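Local coordinates for protein CDP-glucose 4,6-dehydratase (Salmonella enterica subsp. enterica serovar Typhi, PDB 1WVG) that catalyses the NAD-dependent conversion of CDP-D-glucose to CDP-4-dehydro-6-deoxy-D-glucose with loss of water, an early step in making CDP-3,6-dideoxy-D-mannose for the lipopolysaccharide O-antigen, at residues S23-W28 / G241-A246; S48-V53 / D57-H62; A170-F175 / L188-A193; E273-K278 / W320-T325. One frame throughout, in Å; residues are numbered along the deposited sequence.

Interaction 1. Residues S23-W28 / G241-A246; sequences SWLSLW and GYIVVA
Ile243 reaches from helix 236-251 between Leu25 and Trp28 of helix 20-31, the first helix of the Rossmann fold, which follows strand 11-15 beside the bound adenosine-5-diphosphoribose. Within these two segments Ile243 CD1 and CG1 make the contact, showing how helices far apart in sequence can meet through few atoms. Leu25 and Trp28 lie three residues apart and so look out from the same side of their helix. With CG1 anti to its own carbonyl carbon (chi1 -80°) and an extended second torsion, Ile243 sends CD1 toward that side and leaves CG2 behind. The leucine and the isoleucine run past one another in opposite senses; Leu25 CD1 lies 4.0 Å from Ile243 CD1 and equally near Ile243 CG1. Trp28 presents a face instead. It meets helix 236-251 at further residues, Leu236, Leu239 and Ser240, and helix 342-355 at Ile350 and Met354, while Ile2 touches both Trp28 and Ile243. The contact is wholly apolar and buried, made by van der Waals packing and a CH-pi contact. Over the six-membered ring of Trp28, Ile243 CD1 stands 4.0 Å from the centroid, 21° off the normal, and closest to CD2 and CE3.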
loop_
_atom_site.group_PDB
_atom_site.type_symbol
_atom_site.label_atom_id
_atom_site.label_comp_id
_atom_site.label_asym_id
_atom_site.label_seq_id
_atom_site.Cartn_x
_atom_site.Cartn_y
_atom_site.Cartn_z
ATOM N N SER A 23 25.277 25.262 -13.338
ATOM C CA SER A 23 25.612 26.480 -14.044
ATOM C C SER A 23 24.432 27.388 -14.157
ATOM O O SER A 23 24.520 28.598 -13.964
ATOM C CB SER A 23 26.099 26.162 -15.440
ATOM O OG SER A 23 27.377 25.606 -15.321
ATOM N N TRP A 24 23.304 26.795 -14.490
ATOM C CA TRP A 24 22.108 27.614 -14.625
ATOM C C TRP A 24 21.707 28.172 -13.264
ATOM O O TRP A 24 21.305 29.342 -13.110
ATOM C CB TRP A 24 20.966 26.817 -15.255
ATOM C CG TRP A 24 20.974 26.698 -16.755
ATOM C CD1 TRP A 24 21.314 25.595 -17.466
ATOM C CD2 TRP A 24 20.554 27.672 -17.710
ATOM N NE1 TRP A 24 21.153 25.813 -18.824
ATOM C CE2 TRP A 24 20.665 27.082 -19.004
ATOM C CE3 TRP A 24 20.139 28.991 -17.610
ATOM C CZ2 TRP A 24 20.335 27.781 -20.185
ATOM C CZ3 TRP A 24 19.800 29.675 -18.773
ATOM C CH2 TRP A 24 19.882 29.088 -20.046
ATOM N N LEU A 25 21.855 27.310 -12.273
ATOM C CA LEU A 25 21.517 27.765 -10.936
ATOM C C LEU A 25 22.465 28.857 -10.469
ATOM O O LEU A 25 22.062 29.921 -9.974
ATOM C CB LEU A 25 21.517 26.605 -9.898
ATOM C CG LEU A 25 21.079 27.072 -8.505
ATOM C CD1 LEU A 25 19.683 27.683 -8.552
ATOM C CD2 LEU A 25 21.131 25.921 -7.510
ATOM N N SER A 26 23.750 28.574 -10.599
ATOM C CA SER A 26 24.708 29.585 -10.141
ATOM C C SER A 26 24.521 30.942 -10.825
ATOM O O SER A 26 24.557 32.034 -10.235
ATOM C CB SER A 26 26.122 29.063 -10.300
ATOM O OG SER A 26 26.227 27.815 -9.648
ATOM N N LEU A 27 24.304 30.858 -12.119
ATOM C CA LEU A 27 24.059 32.036 -12.872
ATOM C C LEU A 27 22.844 32.788 -12.325
ATOM O O LEU A 27 22.891 33.988 -12.011
ATOM C CB LEU A 27 23.782 31.605 -14.287
ATOM C CG LEU A 27 23.658 32.814 -15.176
ATOM C CD1 LEU A 27 24.917 33.652 -15.016
ATOM C CD2 LEU A 27 23.580 32.330 -16.623
ATOM N N TRP A 28 21.737 32.056 -12.193
ATOM C CA TRP A 28 20.505 32.643 -11.681
ATOM C C TRP A 28 20.753 33.375 -10.380
ATOM O O TRP A 28 20.412 34.553 -10.180
ATOM C CB TRP A 28 19.459 31.536 -11.384
ATOM C CG TRP A 28 18.044 32.083 -11.363
ATOM C CD1 TRP A 28 17.687 33.377 -11.107
ATOM C CD2 TRP A 28 16.815 31.372 -11.676
ATOM N NE1 TRP A 28 16.324 33.524 -11.230
ATOM C CE2 TRP A 28 15.761 32.299 -11.570
ATOM C CE3 TRP A 28 16.506 30.043 -12.035
ATOM C CZ2 TRP A 28 14.423 31.915 -11.831
ATOM C CZ3 TRP A 28 15.194 29.664 -12.308
ATOM C CH2 TRP A 28 14.164 30.603 -12.198
ATOM N N GLY A 241 11.699 25.859 -8.430
ATOM C CA GLY A 241 11.191 25.119 -7.304
ATOM C C GLY A 241 12.255 25.048 -6.232
ATOM O O GLY A 241 11.974 25.320 -5.051
ATOM N N TYR A 242 13.499 24.697 -6.625
ATOM C CA TYR A 242 14.593 24.630 -5.629
ATOM C C TYR A 242 14.793 25.978 -4.910
ATOM O O TYR A 242 15.108 26.061 -3.730
ATOM C CB TYR A 242 15.991 24.342 -6.225
ATOM C CG TYR A 242 16.070 23.076 -7.012
ATOM C CD1 TYR A 242 14.978 22.207 -7.069
ATOM C CD2 TYR A 242 17.233 22.749 -7.716
ATOM C CE1 TYR A 242 15.068 21.006 -7.786
ATOM C CE2 TYR A 242 17.313 21.571 -8.465
ATOM C CZ TYR A 242 16.232 20.687 -8.492
ATOM O OH TYR A 242 16.288 19.512 -9.233
ATOM N N ILE A 243 14.646 27.047 -5.660
ATOM C CA ILE A 243 14.905 28.350 -5.110
ATOM C C ILE A 243 13.842 28.725 -4.124
ATOM O O ILE A 243 14.132 29.251 -3.041
ATOM C CB ILE A 243 15.038 29.377 -6.233
ATOM C CG1 ILE A 243 16.423 29.294 -6.822
ATOM C CG2 ILE A 243 14.782 30.813 -5.796
ATOM C CD1 ILE A 243 16.402 29.879 -8.230
ATOM N N VAL A 244 12.617 28.433 -4.524
ATOM C CA VAL A 244 11.464 28.740 -3.683
ATOM C C VAL A 244 11.516 28.019 -2.351
ATOM O O VAL A 244 11.273 28.605 -1.280
ATOM C CB VAL A 244 10.144 28.519 -4.390
ATOM C CG1 VAL A 244 9.042 28.432 -3.336
ATOM C CG2 VAL A 244 9.897 29.663 -5.379
ATOM N N VAL A 245 11.895 26.748 -2.404
ATOM C CA VAL A 245 11.951 26.027 -1.156
ATOM C C VAL A 245 13.042 26.550 -0.300
ATOM O O VAL A 245 12.884 26.604 0.908
ATOM C CB VAL A 245 12.000 24.496 -1.235
ATOM C CG1 VAL A 245 10.882 23.976 -2.117
ATOM C CG2 VAL A 245 13.319 24.125 -1.871
ATOM N N ALA A 246 14.154 26.921 -0.913
ATOM C CA ALA A 246 15.206 27.443 -0.049
ATOM C C ALA A 246 14.710 28.675 0.719
ATOM O O ALA A 246 15.024 28.894 1.895
ATOM C CB ALA A 246 16.430 27.821 -0.871
#

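Interaction 2. Residues S48-V53 / D57-H62; sequences SLFEIV and DLMESH
Phe50 reaches from the short helix 49-52 to Ser61 on strand 60-63, and here the contact is tightest. Phe50 CZ comes within 3.6 Å of Ser61 OG and 3.8 Å of Ser61 CB, so the far end of the ring meets both atoms of the short side chain. The ring gets there because CG stands anti to the backbone N (chi1 -170°), which carries the aromatic group out from the helix and over to the strand. Ser61 OG does not depend on the ring for a polar partner: it is hydrogen-bonded to His17 NE2, and the His17 ring itself meets Phe50 with the two planes nearly perpendicular. A hydroxyl already engaged in this way can lie against an aromatic ring with its polar need met. Met59 adds a second touch, its SD lying near the plane of the Phe50 ring at the edge, 4.2 Å from CE1.

These elements belong to the beta-alpha-beta unit made of strand 35-40, helix 49-52 and strand 60-63, part of the Rossmann fold, and the Phe50 side chain is about 7 Å from the bound adenosine-5-diphosphoribose. Ser23 of helix 20-31 also touches Phe50, while Ser26 of that helix meets Met59.

Toward solvent the packing thins. On the exposed turn before the strand, Leu58 CD1 lies 3.9 Å from the backbone oxygen Val53 O. The side chain of Val53 stands back from the segment 57-62 and packs instead on Leu343 and Ser346 of helix 342-355.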
loop_
_atom_site.group_PDB
_atom_site.type_symbol
_atom_site.label_atom_id
_atom_site.label_comp_id
_atom_site.label_asym_id
_atom_site.label_seq_id
_atom_site.Cartn_x
_atom_site.Cartn_y
_atom_site.Cartn_z
ATOM N N SER A 48 30.857 23.197 -22.313
ATOM C CA SER A 48 30.171 23.257 -21.049
ATOM C C SER A 48 29.677 24.669 -20.862
ATOM O O SER A 48 30.320 25.656 -21.189
ATOM C CB SER A 48 31.044 22.869 -19.873
ATOM O OG SER A 48 31.559 24.076 -19.346
ATOM N N LEU A 49 28.483 24.763 -20.329
ATOM C CA LEU A 49 27.857 26.043 -20.080
ATOM C C LEU A 49 28.693 26.859 -19.090
ATOM O O LEU A 49 28.838 28.083 -19.168
ATOM C CB LEU A 49 26.387 25.801 -19.585
ATOM C CG LEU A 49 25.584 27.060 -19.251
ATOM C CD1 LEU A 49 25.221 27.838 -20.517
ATOM C CD2 LEU A 49 24.317 26.643 -18.508
ATOM N N PHE A 50 29.240 26.136 -18.131
ATOM C CA PHE A 50 30.046 26.796 -17.150
ATOM C C PHE A 50 31.113 27.622 -17.855
ATOM O O PHE A 50 31.278 28.837 -17.663
ATOM C CB PHE A 50 30.735 25.753 -16.246
ATOM C CG PHE A 50 31.392 26.414 -15.041
ATOM C CD1 PHE A 50 30.633 26.898 -13.964
ATOM C CD2 PHE A 50 32.782 26.567 -14.995
ATOM C CE1 PHE A 50 31.229 27.517 -12.861
ATOM C CE2 PHE A 50 33.395 27.200 -13.909
ATOM C CZ PHE A 50 32.619 27.672 -12.843
ATOM N N GLU A 51 31.851 26.897 -18.675
ATOM C CA GLU A 51 32.905 27.545 -19.397
ATOM C C GLU A 51 32.340 28.594 -20.315
ATOM O O GLU A 51 32.811 29.729 -20.351
ATOM C CB GLU A 51 33.753 26.538 -20.180
ATOM C CG GLU A 51 34.181 25.302 -19.359
ATOM C CD GLU A 51 35.410 25.505 -18.495
ATOM O OE1 GLU A 51 35.540 26.468 -17.737
ATOM O OE2 GLU A 51 36.305 24.539 -18.635
ATOM N N ILE A 52 31.320 28.197 -21.071
ATOM C CA ILE A 52 30.700 29.099 -22.036
ATOM C C ILE A 52 30.266 30.429 -21.440
ATOM O O ILE A 52 30.372 31.467 -22.081
ATOM C CB ILE A 52 29.531 28.472 -22.824
ATOM C CG1 ILE A 52 29.938 27.331 -23.756
ATOM C CG2 ILE A 52 28.790 29.512 -23.642
ATOM C CD1 ILE A 52 31.430 27.055 -23.712
ATOM N N VAL A 53 29.740 30.434 -20.225
ATOM C CA VAL A 53 29.291 31.724 -19.727
ATOM C C VAL A 53 30.268 32.389 -18.773
ATOM O O VAL A 53 29.886 33.383 -18.140
ATOM C CB VAL A 53 27.900 31.703 -19.100
ATOM C CG1 VAL A 53 26.828 31.373 -20.131
ATOM C CG2 VAL A 53 27.917 30.660 -17.975
ATOM N N ASP A 57 34.334 33.275 -13.452
ATOM C CA ASP A 57 34.756 34.621 -13.117
ATOM C C ASP A 57 33.721 35.420 -12.365
ATOM O O ASP A 57 33.973 36.572 -12.014
ATOM C CB ASP A 57 35.127 35.426 -14.376
ATOM C CG ASP A 57 36.411 34.940 -14.981
ATOM O OD1 ASP A 57 37.363 34.496 -14.320
ATOM O OD2 ASP A 57 36.386 35.071 -16.279
ATOM N N LEU A 58 32.555 34.828 -12.165
ATOM C CA LEU A 58 31.481 35.518 -11.483
ATOM C C LEU A 58 31.178 34.880 -10.155
ATOM O O LEU A 58 30.230 35.270 -9.466
ATOM C CB LEU A 58 30.229 35.551 -12.356
ATOM C CG LEU A 58 30.600 35.749 -13.810
ATOM C CD1 LEU A 58 29.467 35.264 -14.716
ATOM C CD2 LEU A 58 30.873 37.232 -14.017
ATOM N N MET A 59 32.028 33.929 -9.791
ATOM C CA MET A 59 31.810 33.282 -8.538
ATOM C C MET A 59 33.060 32.642 -8.047
ATOM O O MET A 59 34.014 32.532 -8.791
ATOM C CB MET A 59 30.710 32.203 -8.731
ATOM C CG MET A 59 31.219 30.920 -9.359
ATOM S SD MET A 59 29.849 29.750 -9.606
ATOM C CE MET A 59 29.950 28.676 -8.131
ATOM N N GLU A 60 33.010 32.205 -6.801
ATOM C CA GLU A 60 34.129 31.535 -6.224
ATOM C C GLU A 60 33.960 30.069 -6.575
ATOM O O GLU A 60 33.196 29.326 -5.964
ATOM C CB GLU A 60 34.217 31.782 -4.690
ATOM C CG GLU A 60 35.461 31.173 -4.004
ATOM C CD GLU A 60 35.454 31.275 -2.484
ATOM O OE1 GLU A 60 34.660 31.944 -1.832
ATOM O OE2 GLU A 60 36.403 30.548 -1.939
ATOM N N SER A 61 34.664 29.644 -7.598
ATOM C CA SER A 61 34.576 28.261 -8.024
ATOM C C SER A 61 35.719 27.391 -7.488
ATOM O O SER A 61 36.899 27.572 -7.804
ATOM C CB SER A 61 34.454 28.201 -9.536
ATOM O OG SER A 61 34.571 26.853 -9.949
ATOM N N HIS A 62 35.381 26.409 -6.663
ATOM C CA HIS A 62 36.396 25.531 -6.101
ATOM C C HIS A 62 36.304 24.121 -6.674
ATOM O O HIS A 62 35.230 23.495 -6.647
ATOM C CB HIS A 62 36.354 25.522 -4.554
ATOM C CG HIS A 62 37.244 24.485 -3.928
ATOM N ND1 HIS A 62 38.375 24.834 -3.195
ATOM C CD2 HIS A 62 37.164 23.121 -3.933
ATOM C CE1 HIS A 62 38.944 23.693 -2.789
ATOM N NE2 HIS A 62 38.243 22.644 -3.213
#

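Interaction 3. Residues A170-F175 / L188-A193; sequences AFRNSF and LASVRA
Leu188 O is gripped by two nitrogens of one arginine: Arg172 NE at 3.1 Å and Arg172 NH2 at 3.2 Å. The guanidinium thus meets the strand side-on, both N-H groups directed at a single acceptor that lies nearly in the guanidinium plane. Neither bond is straight, the angles at hydrogen being 151° and 145°, as expected when two nearly parallel N-H groups share one acceptor. Both come from the same face of the carbonyl plane; NE is tilted from that plane, and NH2 stands well above it. Ser257 OG also donates to Leu188 O, so this buried oxygen takes three hydrogen bonds.

Arg172 leaves its helix with CG anti to the backbone N and remains extended through chi2, then bends at chi3, which turns the guanidinium onto the strand backbone. At the base of the side chain, Arg172 CB touches Leu188 CD2 at 4.3 Å. Beyond the shared oxygen, the edge of the guanidinium passes Ala189 CA and Ser190 N.

The arrangement is a helix running antiparallel to a strand of the parallel Rossmann sheet, the axes 9.6 Å apart at 168°. Strand 187-197 pairs with strand 126-130 and, through Ser190, with strand 259-262. Helix 100-121 touches both partners through Leu115, which meets Phe171 and Leu188, while Asn173 and Ser174 of helix 156-175 pack on Tyr154 of the second subunit.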
loop_
_atom_site.group_PDB
_atom_site.type_symbol
_atom_site.label_atom_id
_atom_site.label_comp_id
_atom_site.label_asym_id
_atom_site.label_seq_id
_atom_site.Cartn_x
_atom_site.Cartn_y
_atom_site.Cartn_z
ATOM N N ALA A 170 17.267 10.314 7.138
ATOM C CA ALA A 170 17.879 9.829 8.372
ATOM C C ALA A 170 18.672 10.965 9.024
ATOM O O ALA A 170 18.724 11.124 10.250
ATOM C CB ALA A 170 18.682 8.539 8.189
ATOM N N PHE A 171 19.294 11.813 8.200
ATOM C CA PHE A 171 20.011 12.930 8.780
ATOM C C PHE A 171 18.984 13.863 9.392
ATOM O O PHE A 171 19.128 14.353 10.516
ATOM C CB PHE A 171 20.849 13.681 7.731
ATOM C CG PHE A 171 22.276 13.198 7.743
ATOM C CD1 PHE A 171 22.603 11.949 7.211
ATOM C CD2 PHE A 171 23.300 13.966 8.305
ATOM C CE1 PHE A 171 23.921 11.479 7.207
ATOM C CE2 PHE A 171 24.621 13.505 8.325
ATOM C CZ PHE A 171 24.933 12.264 7.765
ATOM N N ARG A 172 17.932 14.088 8.617
ATOM C CA ARG A 172 16.893 14.942 9.095
ATOM C C ARG A 172 16.380 14.458 10.425
ATOM O O ARG A 172 16.308 15.232 11.366
ATOM C CB ARG A 172 15.720 15.043 8.158
ATOM C CG ARG A 172 14.706 16.069 8.632
ATOM C CD ARG A 172 13.520 16.194 7.669
ATOM N NE ARG A 172 13.792 16.490 6.235
ATOM C CZ ARG A 172 13.586 15.609 5.223
ATOM N NH1 ARG A 172 13.145 14.367 5.452
ATOM N NH2 ARG A 172 13.828 15.951 3.944
ATOM N N ASN A 173 16.026 13.171 10.487
ATOM C CA ASN A 173 15.488 12.544 11.694
ATOM C C ASN A 173 16.406 12.611 12.892
ATOM O O ASN A 173 16.020 13.061 13.982
ATOM C CB ASN A 173 15.029 11.082 11.482
ATOM C CG ASN A 173 13.620 10.984 10.928
ATOM O OD1 ASN A 173 12.767 11.849 11.217
ATOM N ND2 ASN A 173 13.373 9.934 10.138
ATOM N N SER A 174 17.618 12.177 12.683
ATOM C CA SER A 174 18.613 12.116 13.733
ATOM C C SER A 174 19.326 13.390 14.121
ATOM O O SER A 174 19.742 13.516 15.283
ATOM C CB SER A 174 19.740 11.210 13.286
ATOM O OG SER A 174 19.249 10.036 12.699
ATOM N N PHE A 175 19.541 14.264 13.134
ATOM C CA PHE A 175 20.300 15.461 13.404
ATOM C C PHE A 175 19.654 16.815 13.159
ATOM O O PHE A 175 20.049 17.795 13.779
ATOM C CB PHE A 175 21.619 15.343 12.651
ATOM C CG PHE A 175 22.322 14.016 12.819
ATOM C CD1 PHE A 175 22.610 13.221 11.708
ATOM C CD2 PHE A 175 22.749 13.561 14.069
ATOM C CE1 PHE A 175 23.291 12.005 11.825
ATOM C CE2 PHE A 175 23.414 12.339 14.204
ATOM C CZ PHE A 175 23.685 11.551 13.084
ATOM N N LEU A 188 15.884 21.121 5.931
ATOM C CA LEU A 188 16.472 20.292 4.894
ATOM C C LEU A 188 15.401 19.699 4.039
ATOM O O LEU A 188 14.530 19.003 4.552
ATOM C CB LEU A 188 17.202 19.145 5.572
ATOM C CG LEU A 188 17.668 18.004 4.667
ATOM C CD1 LEU A 188 18.600 18.465 3.545
ATOM C CD2 LEU A 188 18.450 17.039 5.557
ATOM N N ALA A 189 15.453 19.970 2.750
ATOM C CA ALA A 189 14.479 19.417 1.842
ATOM C C ALA A 189 15.186 18.598 0.782
ATOM O O ALA A 189 16.299 18.951 0.439
ATOM C CB ALA A 189 13.748 20.541 1.105
ATOM N N SER A 190 14.517 17.511 0.315
ATOM C CA SER A 190 14.930 16.630 -0.790
ATOM C C SER A 190 14.008 16.979 -1.909
ATOM O O SER A 190 12.805 16.993 -1.739
ATOM C CB SER A 190 14.873 15.147 -0.522
ATOM O OG SER A 190 15.959 14.822 0.337
ATOM N N VAL A 191 14.596 17.362 -3.031
ATOM C CA VAL A 191 13.848 17.807 -4.168
ATOM C C VAL A 191 14.064 16.854 -5.321
ATOM O O VAL A 191 15.194 16.468 -5.614
ATOM C CB VAL A 191 14.219 19.251 -4.489
ATOM C CG1 VAL A 191 13.748 20.106 -3.319
ATOM C CG2 VAL A 191 15.727 19.290 -4.527
ATOM N N ARG A 192 12.951 16.458 -5.922
ATOM C CA ARG A 192 12.957 15.495 -6.991
ATOM C C ARG A 192 12.441 16.105 -8.239
ATOM O O ARG A 192 11.208 16.304 -8.375
ATOM C CB ARG A 192 12.098 14.272 -6.626
ATOM C CG ARG A 192 12.381 13.849 -5.205
ATOM C CD ARG A 192 11.254 13.073 -4.563
ATOM N NE ARG A 192 11.658 12.840 -3.191
ATOM C CZ ARG A 192 10.883 12.340 -2.241
ATOM N NH1 ARG A 192 9.624 11.957 -2.508
ATOM N NH2 ARG A 192 11.392 12.213 -0.991
ATOM N N ALA A 193 13.365 16.381 -9.165
ATOM C CA ALA A 193 12.905 17.003 -10.408
ATOM C C ALA A 193 12.602 16.002 -11.480
ATOM O O ALA A 193 12.830 14.811 -11.282
ATOM C CB ALA A 193 13.911 17.998 -10.917
#

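Interaction 4. Residues E273-K278 / W320-T325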
loop_
_atom_site.group_PDB
_atom_site.type_symbol
_atom_site.label_atom_id
_atom_site.label_comp_id
_atom_site.label_asym_id
_atom_site.label_seq_id
_atom_site.Cartn_x
_atom_site.Cartn_y
_atom_site.Cartn_z
ATOM N N GLU A 273 9.474 9.919 -28.910
ATOM C CA GLU A 273 9.120 10.168 -30.296
ATOM C C GLU A 273 8.522 11.546 -30.516
ATOM O O GLU A 273 8.851 12.289 -31.441
ATOM C CB GLU A 273 8.194 9.045 -30.796
ATOM C CG GLU A 273 7.510 9.387 -32.132
ATOM C CD GLU A 273 7.010 8.155 -32.819
ATOM O OE1 GLU A 273 6.640 7.160 -32.216
ATOM O OE2 GLU A 273 7.018 8.282 -34.123
ATOM N N PHE A 274 7.601 11.899 -29.649
ATOM C CA PHE A 274 6.987 13.185 -29.800
ATOM C C PHE A 274 8.026 14.277 -29.821
ATOM O O PHE A 274 8.004 15.247 -30.577
ATOM C CB PHE A 274 6.109 13.434 -28.562
ATOM C CG PHE A 274 5.649 14.866 -28.525
ATOM C CD1 PHE A 274 4.429 15.218 -29.106
ATOM C CD2 PHE A 274 6.401 15.873 -27.917
ATOM C CE1 PHE A 274 3.972 16.538 -29.117
ATOM C CE2 PHE A 274 5.979 17.203 -27.933
ATOM C CZ PHE A 274 4.759 17.530 -28.529
ATOM N N ILE A 275 8.930 14.174 -28.891
ATOM C CA ILE A 275 9.943 15.204 -28.790
ATOM C C ILE A 275 10.809 15.274 -30.028
ATOM O O ILE A 275 11.004 16.346 -30.608
ATOM C CB ILE A 275 10.793 15.061 -27.536
ATOM C CG1 ILE A 275 10.012 15.677 -26.370
ATOM C CG2 ILE A 275 12.111 15.815 -27.712
ATOM C CD1 ILE A 275 10.003 14.764 -25.159
ATOM N N VAL A 276 11.342 14.116 -30.415
ATOM C CA VAL A 276 12.195 14.112 -31.572
ATOM C C VAL A 276 11.441 14.626 -32.795
ATOM O O VAL A 276 11.974 15.412 -33.563
ATOM C CB VAL A 276 12.835 12.763 -31.789
ATOM C CG1 VAL A 276 11.750 11.791 -32.222
ATOM C CG2 VAL A 276 13.858 12.918 -32.912
ATOM N N ASP A 277 10.178 14.217 -32.969
ATOM C CA ASP A 277 9.420 14.688 -34.116
ATOM C C ASP A 277 9.298 16.208 -34.117
ATOM O O ASP A 277 9.428 16.948 -35.118
ATOM C CB ASP A 277 8.047 13.987 -34.176
ATOM C CG ASP A 277 8.075 12.653 -34.872
ATOM O OD1 ASP A 277 9.044 12.218 -35.463
ATOM O OD2 ASP A 277 6.973 11.977 -34.739
ATOM N N LYS A 278 9.044 16.713 -32.937
ATOM C CA LYS A 278 8.883 18.152 -32.816
ATOM C C LYS A 278 10.184 18.929 -33.112
ATOM O O LYS A 278 10.236 19.983 -33.801
ATOM C CB LYS A 278 8.296 18.456 -31.438
ATOM C CG LYS A 278 7.786 19.892 -31.353
ATOM C CD LYS A 278 6.847 20.288 -32.492
ATOM C CE LYS A 278 5.478 20.770 -32.024
ATOM N NZ LYS A 278 4.358 20.196 -32.787
ATOM N N TRP A 320 6.629 27.280 -18.320
ATOM C CA TRP A 320 6.574 27.006 -19.736
ATOM C C TRP A 320 6.097 25.643 -20.128
ATOM O O TRP A 320 6.282 24.666 -19.419
ATOM C CB TRP A 320 7.941 27.173 -20.357
ATOM C CG TRP A 320 8.348 28.600 -20.261
ATOM C CD1 TRP A 320 7.519 29.673 -20.253
ATOM C CD2 TRP A 320 9.671 29.107 -20.190
ATOM N NE1 TRP A 320 8.236 30.838 -20.191
ATOM C CE2 TRP A 320 9.567 30.519 -20.144
ATOM C CE3 TRP A 320 10.908 28.492 -20.159
ATOM C CZ2 TRP A 320 10.687 31.325 -20.060
ATOM C CZ3 TRP A 320 12.025 29.288 -20.091
ATOM C CH2 TRP A 320 11.912 30.683 -20.034
ATOM N N GLY A 321 5.520 25.611 -21.310
ATOM C CA GLY A 321 5.051 24.373 -21.923
ATOM C C GLY A 321 6.185 23.677 -22.713
ATOM O O GLY A 321 7.214 24.274 -23.118
ATOM N N LEU A 322 5.981 22.378 -22.915
ATOM C CA LEU A 322 6.915 21.536 -23.633
ATOM C C LEU A 322 7.261 22.136 -24.995
ATOM O O LEU A 322 8.397 22.256 -25.462
ATOM C CB LEU A 322 6.316 20.115 -23.759
ATOM C CG LEU A 322 7.271 19.172 -24.467
ATOM C CD1 LEU A 322 8.650 19.332 -23.845
ATOM C CD2 LEU A 322 6.842 17.721 -24.324
ATOM N N THR A 323 6.236 22.531 -25.696
ATOM C CA THR A 323 6.545 23.078 -26.983
ATOM C C THR A 323 7.360 24.358 -26.919
ATOM O O THR A 323 8.314 24.576 -27.682
ATOM C CB THR A 323 5.247 23.232 -27.774
ATOM O OG1 THR A 323 4.600 21.977 -27.727
ATOM C CG2 THR A 323 5.564 23.600 -29.218
ATOM N N GLU A 324 6.963 25.222 -26.007
ATOM C CA GLU A 324 7.641 26.490 -25.850
ATOM C C GLU A 324 9.067 26.195 -25.455
ATOM O O GLU A 324 10.051 26.714 -25.999
ATOM C CB GLU A 324 6.908 27.305 -24.769
ATOM C CG GLU A 324 7.881 28.008 -23.816
ATOM C CD GLU A 324 8.208 29.399 -24.283
ATOM O OE1 GLU A 324 8.979 29.628 -25.206
ATOM O OE2 GLU A 324 7.591 30.321 -23.581
ATOM N N THR A 325 9.145 25.287 -24.501
ATOM C CA THR A 325 10.411 24.846 -24.037
ATOM C C THR A 325 11.271 24.365 -25.236
ATOM O O THR A 325 12.347 24.903 -25.482
ATOM C CB THR A 325 10.142 23.830 -22.917
ATOM O OG1 THR A 325 9.746 24.572 -21.758
ATOM C CG2 THR A 325 11.365 22.956 -22.639
#
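Leu322, at the start of helix 322-337, carries the larger of two apolar contacts with helix 272-283. Its CD2 approaches one corner of the Phe274 ring, 3.7 Å from CE2 and 4.1 Å from CD2 of that residue, and Leu322 CG lies 4.2 Å from the same CE2. The ring and the leucine lie alongside, pointing opposite ways. Both have CG anti to the backbone N (chi1 169° for Phe274, -178° for Leu322), which extends each of them into the space between the helices. Ile275 supports the same methyl more distantly, its CG1 being 4.3 Å from Leu322 CD2, while this CG1 also lies in plane at the edge of the Phe274 ring. Trp232 of strand 232-234 touches both Ile275 and Leu322.

The second apolar contact is made by aliphatic parts of polar residues. Lys278 lies across Thr323, nearly perpendicular, and Lys278 CE meets Thr323 CG2 at 4.0 Å.

Between the two segments there is no polar bond; Asp277 OD1 instead bonds Trp289 NE1, and Trp320 N bonds Glu237 OE2. Gly321 holds the N-cap position, and Thr325 N donates to Gly321 O at 2.6 Å in the first turn.

The two segments therefore pack by hydrocarbon contact alone in the part of the protein that carries the sugar nucleotide: the side chain of Ile275 is about 8 Å from the bound CDP-xylose, and the join depends on fit rather than on directional bonds.

Overall arrangement
From the N terminus, helix 20-31 opens interaction 1, which closes only when helix 236-251 arrives, a span of 212 residues. Two local contacts fall within that span, one after the other: interaction 2 closes a short turn between helix 49-52 and strand 60-63, and interaction 3 closes the connection from helix 156-175 to strand 187-197. Interaction 4 follows in series, joining helices 272-283 and 322-337. Interaction 1 touches both inner contacts, Trp24 and Ser23 meeting Leu49 on one side and Tyr242 meeting Val191 and Ala193 on the other. Interactions 2 and 3 reach the same sheet, their centres 28 Å apart; interaction 4 stands apart, near the CDP-xylose.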